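Local coordinates for vacuolar protein sorting 29 (Cryptosporidium parvum, PDB 2A22) that probably acts in vesicle-mediated protein transport, as a Vps29 family member built on a calcineurin-like phosphoesterase fold, at residues D23-K35 and F184-L196. Residues are numbered along the deposited sequence; the frame is centred on the assembly and turned at random.
Sequences DFGDLVLLIGDLK and FMLMALQGNKVVL
The F184 ring meets L29 obliquely, with CD1 of L29 3.6 Å from CD1 of F184. CG of L186 lies in plane at the edge of the same ring. F184 CG sits between the backbone N and the carbonyl carbon (chi1 67°), and the ring then lies over the side of the sheet that carries L29 and L186. Y199 stacks on this ring and F47 meets it edge-to-face. At the far end the F24 ring leans obliquely on Q190, CZ to CB 3.7 Å, and its plane is 44° from the Q190 amide. Between these rings, strands 26-31 and 184-190 run antiparallel. D26, V28 and L30 each form a two-bond backbone pair with L189, M187 and M185 in turn. The straightest bond runs from L30 N to M185 O, 2.9 Å at 175°. L27 and L29 face A188 and L186 in the non-hydrogen-bonded pairs. CD2 of L186 packs 3.8 Å from CB of L29. On the other face CB of L30 lies 4.0 Å from CB of M185, and CG2 of V28 touches CD1 of L189. L30 and M187 also reach L164 of the second sheet. One water receives a bond from Q190 NE2 and donates to D26 O. D26 OD1 is hydrogen-bonded to ND2 of N57, outside the two segments. A type II' turn from Q190 to K193 then returns the chain as a hairpin. The pairing of 26-31 with 184-190 joins the parallel strands to the antiparallel strands of one mixed sheet, in the alpha-beta-beta-alpha sandwich of the calcineurin-like phosphoesterase fold.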
ATOM      1  N   ASP A  23     -14.561 -14.378 -11.110  1.00 46.65           N
ATOM      2  CA  ASP A  23     -15.910 -13.867 -10.723  1.00 46.31           C
ATOM      3  C   ASP A  23     -15.875 -12.372 -10.336  1.00 43.50           C
ATOM      4  O   ASP A  23     -14.826 -11.716 -10.470  1.00 45.21           O
ATOM      5  CB  ASP A  23     -16.489 -14.721  -9.597  1.00 48.74           C
ATOM      6  CG  ASP A  23     -17.987 -14.932  -9.739  1.00 53.79           C
ATOM      7  OD1 ASP A  23     -18.525 -14.712 -10.857  1.00 54.91           O
ATOM      8  OD2 ASP A  23     -18.631 -15.316  -8.729  1.00 58.12           O
ATOM      9  N   PHE A  24     -16.993 -11.835  -9.842  1.00 37.21           N
ATOM     10  CA  PHE A  24     -17.179 -10.377  -9.844  1.00 31.89           C
ATOM     11  C   PHE A  24     -16.448  -9.566  -8.742  1.00 30.09           C
ATOM     12  O   PHE A  24     -16.525  -9.871  -7.544  1.00 31.03           O
ATOM     13  CB  PHE A  24     -18.660 -10.004  -9.903  1.00 28.08           C
ATOM     14  CG  PHE A  24     -18.897  -8.527 -10.052  1.00 26.00           C
ATOM     15  CD1 PHE A  24     -18.371  -7.825 -11.146  1.00 21.60           C
ATOM     16  CD2 PHE A  24     -19.618  -7.828  -9.090  1.00 20.70           C
ATOM     17  CE1 PHE A  24     -18.580  -6.462 -11.270  1.00 23.94           C
ATOM     18  CE2 PHE A  24     -19.845  -6.446  -9.225  1.00 22.75           C
ATOM     19  CZ  PHE A  24     -19.319  -5.772 -10.306  1.00 21.18           C
ATOM     20  N   GLY A  25     -15.760  -8.516  -9.166  1.00 25.66           N
ATOM     21  CA  GLY A  25     -15.139  -7.609  -8.216  1.00 24.73           C
ATOM     22  C   GLY A  25     -13.735  -8.016  -7.810  1.00 23.14           C
ATOM     23  O   GLY A  25     -13.308  -9.179  -7.974  1.00 19.78           O
ATOM     24  N   ASP A  26     -13.006  -7.032  -7.303  1.00 20.55           N
ATOM     25  CA  ASP A  26     -11.657  -7.249  -6.845  1.00 18.03           C
ATOM     26  C   ASP A  26     -11.562  -6.627  -5.483  1.00 17.31           C
ATOM     27  O   ASP A  26     -12.163  -5.575  -5.246  1.00 17.75           O
ATOM     28  CB  ASP A  26     -10.675  -6.567  -7.800  1.00 16.03           C
ATOM     29  CG  ASP A  26     -10.728  -7.155  -9.223  1.00 19.44           C
ATOM     30  OD1 ASP A  26     -10.266  -8.286  -9.416  1.00 19.25           O
ATOM     31  OD2 ASP A  26     -11.230  -6.485 -10.148  1.00 20.50           O
ATOM     32  N   LEU A  27     -10.769  -7.238  -4.602  1.00 16.63           N
ATOM     33  CA  LEU A  27     -10.499  -6.646  -3.301  1.00 17.38           C
ATOM     34  C   LEU A  27      -8.989  -6.499  -3.156  1.00 16.32           C
ATOM     35  O   LEU A  27      -8.242  -7.479  -3.186  1.00 17.47           O
ATOM     36  CB  LEU A  27     -11.138  -7.476  -2.151  1.00 17.95           C
ATOM     37  CG  LEU A  27     -11.010  -6.895  -0.739  1.00 14.35           C
ATOM     38  CD1 LEU A  27     -11.789  -5.577  -0.580  1.00 11.91           C
ATOM     39  CD2 LEU A  27     -11.487  -7.935   0.316  1.00 15.84           C
ATOM     40  N   VAL A  28      -8.550  -5.257  -3.040  1.00 14.75           N
ATOM     41  CA  VAL A  28      -7.135  -4.933  -3.104  1.00 15.96           C
ATOM     42  C   VAL A  28      -6.624  -4.456  -1.754  1.00 17.10           C
ATOM     43  O   VAL A  28      -7.141  -3.462  -1.212  1.00 16.70           O
ATOM     44  CB  VAL A  28      -6.835  -3.813  -4.152  1.00 16.92           C
ATOM     45  CG1 VAL A  28      -5.331  -3.754  -4.398  1.00 14.31           C
ATOM     46  CG2 VAL A  28      -7.579  -4.075  -5.456  1.00 15.45           C
ATOM     47  N   LEU A  29      -5.614  -5.162  -1.230  1.00 16.81           N
ATOM     48  CA  LEU A  29      -4.957  -4.768   0.004  1.00 17.10           C
ATOM     49  C   LEU A  29      -3.832  -3.773  -0.314  1.00 15.39           C
ATOM     50  O   LEU A  29      -2.958  -4.053  -1.125  1.00 16.65           O
ATOM     51  CB  LEU A  29      -4.435  -6.003   0.771  1.00 17.11           C
ATOM     52  CG  LEU A  29      -3.451  -5.722   1.928  1.00 17.52           C
ATOM     53  CD1 LEU A  29      -4.147  -4.939   3.065  1.00 13.36           C
ATOM     54  CD2 LEU A  29      -2.829  -7.038   2.466  1.00 20.77           C
ATOM     55  N   LEU A  30      -3.890  -2.602   0.311  1.00 16.54           N
ATOM     56  CA  LEU A  30      -2.850  -1.562   0.178  1.00 16.07           C
ATOM     57  C   LEU A  30      -2.142  -1.460   1.515  1.00 16.40           C
ATOM     58  O   LEU A  30      -2.782  -1.210   2.554  1.00 17.02           O
ATOM     59  CB  LEU A  30      -3.470  -0.215  -0.214  1.00 14.45           C
ATOM     60  CG  LEU A  30      -4.538  -0.264  -1.331  1.00 14.27           C
ATOM     61  CD1 LEU A  30      -5.127   1.118  -1.612  1.00 11.65           C
ATOM     62  CD2 LEU A  30      -3.904  -0.828  -2.602  1.00  9.50           C
ATOM     63  N   ILE A  31      -0.826  -1.686   1.500  1.00 14.68           N
ATOM     64  CA  ILE A  31      -0.079  -1.918   2.737  1.00 13.98           C
ATOM     65  C   ILE A  31       1.403  -1.586   2.494  1.00 16.77           C
ATOM     66  O   ILE A  31       1.889  -1.680   1.357  1.00 18.40           O
ATOM     67  CB  ILE A  31      -0.347  -3.384   3.241  1.00 13.17           C
ATOM     68  CG1 ILE A  31       0.001  -3.538   4.713  1.00 14.41           C
ATOM     69  CG2 ILE A  31       0.268  -4.473   2.268  1.00 11.42           C
ATOM     70  CD1 ILE A  31      -0.402  -4.884   5.316  1.00 13.81           C
ATOM     71  N   GLY A  32       2.104  -1.109   3.517  1.00 14.76           N
ATOM     72  CA  GLY A  32       3.548  -0.954   3.404  1.00 13.77           C
ATOM     73  C   GLY A  32       4.199  -0.347   4.648  1.00 16.39           C
ATOM     74  O   GLY A  32       3.560  -0.201   5.700  1.00 12.62           O
ATOM     75  N   ASP A  33       5.494  -0.042   4.530  1.00 14.85           N
ATOM     76  CA  ASP A  33       6.241   0.656   5.587  1.00 14.65           C
ATOM     77  C   ASP A  33       6.120  -0.103   6.895  1.00 14.64           C
ATOM     78  O   ASP A  33       5.836   0.503   7.950  1.00 15.96           O
ATOM     79  CB  ASP A  33       5.734   2.097   5.708  1.00 12.16           C
ATOM     80  CG  ASP A  33       6.172   2.950   4.521  1.00 19.85           C
ATOM     81  OD1 ASP A  33       7.392   2.970   4.242  1.00 19.17           O
ATOM     82  OD2 ASP A  33       5.317   3.572   3.861  1.00 19.75           O
ATOM     83  N   LEU A  34       6.283  -1.429   6.783  1.00 13.06           N
ATOM     84  CA  LEU A  34       6.334  -2.357   7.911  1.00 13.24           C
ATOM     85  C   LEU A  34       7.585  -2.117   8.724  1.00 14.06           C
ATOM     86  O   LEU A  34       7.523  -2.058   9.950  1.00 14.18           O
ATOM     87  CB  LEU A  34       6.300  -3.824   7.441  1.00  8.80           C
ATOM     88  CG  LEU A  34       4.961  -4.432   6.989  1.00 16.50           C
ATOM     89  CD1 LEU A  34       4.410  -3.810   5.683  1.00 14.53           C
ATOM     90  CD2 LEU A  34       5.151  -5.947   6.805  1.00 17.11           C
ATOM     91  N   LYS A  35       8.715  -1.983   8.039  1.00 13.97           N
ATOM     92  CA  LYS A  35       9.992  -1.710   8.709  1.00 16.80           C
ATOM     93  C   LYS A  35      10.326  -2.749   9.792  1.00 15.36           C
ATOM     94  O   LYS A  35      10.848  -2.417  10.855  1.00 15.02           O
ATOM     95  CB  LYS A  35      10.021  -0.277   9.260  1.00 16.05           C
ATOM     96  CG  LYS A  35      10.222   0.709   8.148  1.00 21.27           C
ATOM     97  CD  LYS A  35      10.021   2.134   8.567  1.00 21.34           C
ATOM     98  CE  LYS A  35       9.811   2.960   7.292  1.00 31.70           C
ATOM     99  NZ  LYS A  35      10.069   4.400   7.458  1.00 28.04           N
ATOM    100  N   PHE A 184      -3.706   0.271   7.305  1.00 16.42           N
ATOM    101  CA  PHE A 184      -3.683  -0.269   5.955  1.00 15.10           C
ATOM    102  C   PHE A 184      -5.045   0.069   5.324  1.00 16.87           C
ATOM    103  O   PHE A 184      -5.938   0.616   5.998  1.00 14.04           O
ATOM    104  CB  PHE A 184      -3.398  -1.789   5.948  1.00 11.26           C
ATOM    105  CG  PHE A 184      -4.510  -2.626   6.564  1.00 18.10           C
ATOM    106  CD1 PHE A 184      -5.585  -3.086   5.783  1.00 15.28           C
ATOM    107  CD2 PHE A 184      -4.477  -2.953   7.917  1.00 16.38           C
ATOM    108  CE1 PHE A 184      -6.607  -3.863   6.345  1.00 17.23           C
ATOM    109  CE2 PHE A 184      -5.490  -3.706   8.498  1.00 15.35           C
ATOM    110  CZ  PHE A 184      -6.559  -4.180   7.702  1.00 17.85           C
ATOM    111  N   MET A 185      -5.197  -0.272   4.045  1.00 15.90           N
ATOM    112  CA  MET A 185      -6.452  -0.071   3.331  1.00 15.00           C
ATOM    113  C   MET A 185      -6.888  -1.336   2.607  1.00 15.20           C
ATOM    114  O   MET A 185      -6.064  -2.123   2.126  1.00 14.00           O
ATOM    115  CB  MET A 185      -6.315   1.052   2.312  1.00 13.36           C
ATOM    116  CG  MET A 185      -6.031   2.395   2.941  1.00 15.07           C
ATOM    117  SD  MET A 185      -5.634   3.561   1.665  1.00 15.30           S
ATOM    118  CE  MET A 185      -5.480   5.033   2.667  1.00 12.22           C
ATOM    119  N   LEU A 186      -8.193  -1.529   2.537  1.00 16.88           N
ATOM    120  CA  LEU A 186      -8.742  -2.559   1.674  1.00 17.16           C
ATOM    121  C   LEU A 186      -9.678  -1.846   0.720  1.00 16.58           C
ATOM    122  O   LEU A 186     -10.558  -1.114   1.156  1.00 18.44           O
ATOM    123  CB  LEU A 186      -9.422  -3.659   2.488  1.00 14.68           C
ATOM    124  CG  LEU A 186      -8.490  -4.679   3.169  1.00 17.06           C
ATOM    125  CD1 LEU A 186      -9.209  -5.443   4.280  1.00 14.99           C
ATOM    126  CD2 LEU A 186      -7.967  -5.669   2.138  1.00 14.68           C
ATOM    127  N   MET A 187      -9.434  -2.005  -0.583  1.00 17.41           N
ATOM    128  CA  MET A 187     -10.138  -1.244  -1.620  1.00 16.61           C
ATOM    129  C   MET A 187     -10.956  -2.212  -2.476  1.00 18.19           C
ATOM    130  O   MET A 187     -10.381  -3.079  -3.176  1.00 18.58           O
ATOM    131  CB  MET A 187      -9.111  -0.485  -2.502  1.00 18.24           C
ATOM    132  CG  MET A 187      -9.729   0.375  -3.635  1.00 17.02           C
ATOM    133  SD  MET A 187      -8.511   1.358  -4.522  1.00 20.11           S
ATOM    134  CE  MET A 187      -8.844   2.935  -3.831  1.00 35.88           C
ATOM    135  N   ALA A 188     -12.282  -2.091  -2.424  1.00 16.50           N
ATOM    136  CA  ALA A 188     -13.142  -2.945  -3.251  1.00 14.65           C
ATOM    137  C   ALA A 188     -13.391  -2.222  -4.567  1.00 17.70           C
ATOM    138  O   ALA A 188     -13.871  -1.080  -4.581  1.00 15.86           O
ATOM    139  CB  ALA A 188     -14.469  -3.241  -2.572  1.00 14.42           C
ATOM    140  N   LEU A 189     -13.061  -2.901  -5.660  1.00 14.22           N
ATOM    141  CA  LEU A 189     -13.349  -2.396  -6.973  1.00 16.64           C
ATOM    142  C   LEU A 189     -14.424  -3.250  -7.636  1.00 16.48           C
ATOM    143  O   LEU A 189     -14.300  -4.489  -7.729  1.00 17.22           O
ATOM    144  CB  LEU A 189     -12.065  -2.364  -7.809  1.00 18.87           C
ATOM    145  CG  LEU A 189     -10.893  -1.529  -7.260  1.00 19.43           C
ATOM    146  CD1 LEU A 189      -9.630  -1.841  -8.056  1.00 21.93           C
ATOM    147  CD2 LEU A 189     -11.182  -0.039  -7.305  1.00 20.84           C
ATOM    148  N   GLN A 190     -15.492  -2.598  -8.075  1.00 14.49           N
ATOM    149  CA  GLN A 190     -16.570  -3.319  -8.734  1.00 19.24           C
ATOM    150  C   GLN A 190     -17.088  -2.477  -9.875  1.00 18.26           C
ATOM    151  O   GLN A 190     -17.674  -1.421  -9.646  1.00 20.18           O
ATOM    152  CB  GLN A 190     -17.706  -3.676  -7.751  1.00 15.57           C
ATOM    153  CG  GLN A 190     -17.239  -4.578  -6.636  1.00 19.81           C
ATOM    154  CD  GLN A 190     -18.335  -4.964  -5.631  1.00 24.18           C
ATOM    155  OE1 GLN A 190     -19.443  -4.423  -5.643  1.00 23.76           O
ATOM    156  NE2 GLN A 190     -17.989  -5.875  -4.712  1.00 31.71           N
ATOM    157  N   GLY A 191     -16.852  -2.930 -11.099  1.00 17.50           N
ATOM    158  CA  GLY A 191     -17.191  -2.111 -12.264  1.00 17.32           C
ATOM    159  C   GLY A 191     -16.591  -0.733 -12.095  1.00 17.50           C
ATOM    160  O   GLY A 191     -15.375  -0.617 -11.895  1.00 20.53           O
ATOM    161  N   ASN A 192     -17.425   0.307 -12.138  1.00 18.48           N
ATOM    162  CA  ASN A 192     -16.928   1.696 -12.022  1.00 20.99           C
ATOM    163  C   ASN A 192     -16.892   2.229 -10.575  1.00 20.97           C
ATOM    164  O   ASN A 192     -16.580   3.404 -10.346  1.00 23.00           O
ATOM    165  CB  ASN A 192     -17.722   2.643 -12.943  1.00 20.90           C
ATOM    166  CG  ASN A 192     -17.378   2.454 -14.442  1.00 26.32           C
ATOM    167  OD1 ASN A 192     -16.244   2.109 -14.805  1.00 26.50           O
ATOM    168  ND2 ASN A 192     -18.367   2.695 -15.313  1.00 26.72           N
ATOM    169  N   LYS A 193     -17.173   1.357  -9.604  1.00 19.72           N
ATOM    170  CA  LYS A 193     -17.259   1.749  -8.192  1.00 18.46           C
ATOM    171  C   LYS A 193     -16.038   1.347  -7.386  1.00 19.72           C
ATOM    172  O   LYS A 193     -15.583   0.205  -7.432  1.00 20.30           O
ATOM    173  CB  LYS A 193     -18.490   1.157  -7.496  1.00 18.38           C
ATOM    174  CG  LYS A 193     -19.772   1.016  -8.362  1.00 23.20           C
ATOM    175  CD  LYS A 193     -20.313   2.381  -8.731  1.00 21.84           C
ATOM    176  CE  LYS A 193     -21.570   2.249  -9.604  1.00 24.54           C
ATOM    177  NZ  LYS A 193     -22.107   3.622  -9.826  1.00 25.61           N
ATOM    178  N   VAL A 194     -15.549   2.311  -6.617  1.00 19.21           N
ATOM    179  CA  VAL A 194     -14.500   2.114  -5.642  1.00 18.23           C
ATOM    180  C   VAL A 194     -15.118   2.341  -4.267  1.00 17.55           C
ATOM    181  O   VAL A 194     -15.669   3.410  -4.015  1.00 16.38           O
ATOM    182  CB  VAL A 194     -13.425   3.163  -5.832  1.00 17.92           C
ATOM    183  CG1 VAL A 194     -12.263   2.906  -4.847  1.00 18.05           C
ATOM    184  CG2 VAL A 194     -12.985   3.182  -7.313  1.00 12.12           C
ATOM    185  N   VAL A 195     -15.038   1.333  -3.407  1.00 15.42           N
ATOM    186  CA  VAL A 195     -15.345   1.497  -2.007  1.00 15.65           C
ATOM    187  C   VAL A 195     -14.070   1.208  -1.227  1.00 14.95           C
ATOM    188  O   VAL A 195     -13.545   0.073  -1.238  1.00 16.04           O
ATOM    189  CB  VAL A 195     -16.468   0.552  -1.499  1.00 16.11           C
ATOM    190  CG1 VAL A 195     -16.751   0.852  -0.000  1.00 14.89           C
ATOM    191  CG2 VAL A 195     -17.746   0.720  -2.332  1.00 15.07           C
ATOM    192  N   LEU A 196     -13.578   2.238  -0.553  1.00 14.74           N
ATOM    193  CA  LEU A 196     -12.301   2.168   0.118  1.00 14.55           C
ATOM    194  C   LEU A 196     -12.500   2.084   1.624  1.00 16.59           C
ATOM    195  O   LEU A 196     -13.068   2.999   2.214  1.00 15.53           O
ATOM    196  CB  LEU A 196     -11.501   3.433  -0.163  1.00 13.36           C
ATOM    197  CG  LEU A 196     -10.088   3.438   0.430  1.00 17.68           C
ATOM    198  CD1 LEU A 196      -9.189   2.385  -0.278  1.00 12.76           C
ATOM    199  CD2 LEU A 196      -9.478   4.822   0.294  1.00 15.28           C
TER
HETATM  200  O   HOH W   1     -14.938  -6.414  -4.537  1.00 17.15           O
HETATM  201  O   HOH W   2     -13.069  -4.699 -10.434  1.00 17.58           O